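Local structure of endoglucanase E (2WAO) at residues P197-L200 against R206-F209. The protein is an endoglucanase whose carbohydrate esterase domain probably removes acetyl groups from plant polysaccharides and also binds cello-oligosaccharides. Numbering follows the deposited sequence.
Sequences PYTL and RWDF
W207 N donates a nearly straight hydrogen bond to P197 O, 2.8 Å long with an N-H...O angle of 169°. The donor lies in the carbonyl plane of P197. A water gives a second bond to P197 O, at 2.9 Å, and another to W207 O. The one carbonyl thus accepts two bonds. Y198 and R206 form an antiparallel non-hydrogen-bonded pair, from which the two side chains diverge at their start.

The tight part lies at T199 and W207. T199 is buried, and its OG1 sits 3.3 Å from W207 CE3, in the plane of the indole at its edge. With CG anti to the backbone N (chi1 175°), the indole leads away from T199 and leaves its CE3 edge beside OG1. At the pyrrole end of the indole, W207 CD1 lies over the centre of the F209 ring. F209 meets P197 CA with its own edge, through CE2.

The R206 side is looser and lies toward solvent. Its extended chain runs past the Y198 ring, with R206 CG 3.6 Å from Y198 CE1. One guanidinium face meets Y198 CZ, the two planes 58° apart. R206 NH2 and Y198 OH are close but too poorly angled to hydrogen-bond.

The contact joins the loop after helix 192-195 to strand 205-206 and the start of the loop that leads on to strand 216-220, at the surface of the GDSL-like domain. R16 and W29 bind Y198 O, R16 also makes a cation-pi contact with W207, and D18 of strand 17-18 touches T199, which ties the loop to the N-terminal beta region.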
# COMPACT_ATOMS: atom_id res chain seq x y z
N PRO A 197 0.41 2.18 -14.13
CA PRO A 197 1.72 2.33 -14.82
C PRO A 197 2.71 3.33 -14.21
O PRO A 197 3.87 3.42 -14.68
CB PRO A 197 1.32 2.76 -16.26
CG PRO A 197 -0.18 2.38 -16.39
CD PRO A 197 -0.69 2.63 -15.00
N TYR A 198 2.27 4.11 -13.21
CA TYR A 198 3.05 5.29 -12.78
C TYR A 198 3.85 5.18 -11.47
O TYR A 198 3.43 4.55 -10.49
CB TYR A 198 2.19 6.58 -12.80
CG TYR A 198 1.77 6.90 -14.21
CD1 TYR A 198 2.66 7.51 -15.11
CD2 TYR A 198 0.51 6.52 -14.68
CE1 TYR A 198 2.29 7.76 -16.42
CE2 TYR A 198 0.12 6.77 -15.98
CZ TYR A 198 1.03 7.39 -16.86
OH TYR A 198 0.69 7.64 -18.17
N THR A 199 5.04 5.76 -11.51
CA THR A 199 5.82 6.03 -10.29
C THR A 199 5.18 7.19 -9.56
O THR A 199 4.91 7.11 -8.37
CB THR A 199 7.28 6.40 -10.63
OG1 THR A 199 7.85 5.33 -11.39
CG2 THR A 199 8.09 6.60 -9.36
N LEU A 200 4.97 8.29 -10.30
CA LEU A 200 4.36 9.49 -9.73
C LEU A 200 3.12 9.76 -10.58
O LEU A 200 3.21 10.32 -11.67
CB LEU A 200 5.34 10.67 -9.74
CG LEU A 200 6.76 10.43 -9.21
CD1 LEU A 200 7.63 11.65 -9.53
CD2 LEU A 200 6.74 10.10 -7.72
N ARG A 206 6.53 7.37 -15.58
CA ARG A 206 6.24 5.94 -15.75
C ARG A 206 7.18 5.08 -14.95
O ARG A 206 8.38 5.34 -14.91
CB ARG A 206 6.33 5.55 -17.22
CG ARG A 206 5.15 6.12 -17.98
CD ARG A 206 4.94 5.43 -19.31
NE ARG A 206 3.62 5.81 -19.80
CZ ARG A 206 2.56 5.01 -19.93
NH1 ARG A 206 2.61 3.70 -19.64
NH2 ARG A 206 1.44 5.55 -20.39
N TRP A 207 6.62 4.03 -14.36
CA TRP A 207 7.38 3.01 -13.60
C TRP A 207 7.98 1.94 -14.52
O TRP A 207 7.33 1.47 -15.46
CB TRP A 207 6.42 2.31 -12.62
CG TRP A 207 7.03 1.20 -11.88
CD1 TRP A 207 6.64 -0.12 -11.92
CD2 TRP A 207 8.13 1.27 -10.95
NE1 TRP A 207 7.42 -0.86 -11.08
CE2 TRP A 207 8.34 -0.05 -10.47
CE3 TRP A 207 8.96 2.32 -10.48
CZ2 TRP A 207 9.36 -0.36 -9.52
CZ3 TRP A 207 9.97 2.02 -9.55
CH2 TRP A 207 10.16 0.67 -9.07
N ASP A 208 9.24 1.56 -14.26
CA ASP A 208 9.87 0.50 -15.04
C ASP A 208 9.62 -0.79 -14.27
O ASP A 208 10.15 -0.98 -13.16
CB ASP A 208 11.36 0.77 -15.20
CG ASP A 208 12.09 -0.35 -15.93
OD1 ASP A 208 11.46 -1.37 -16.31
OD2 ASP A 208 13.30 -0.17 -16.10
N PHE A 209 8.72 -1.62 -14.80
CA PHE A 209 8.34 -2.87 -14.11
C PHE A 209 9.48 -3.90 -13.92
O PHE A 209 9.33 -4.84 -13.14
CB PHE A 209 7.09 -3.49 -14.78
CG PHE A 209 5.83 -2.76 -14.43
CD1 PHE A 209 5.08 -3.19 -13.36
CD2 PHE A 209 5.41 -1.64 -15.16
CE1 PHE A 209 3.91 -2.53 -12.97
CE2 PHE A 209 4.24 -0.93 -14.79
CZ PHE A 209 3.48 -1.38 -13.70
O HOH W 1 4.95 1.78 -16.75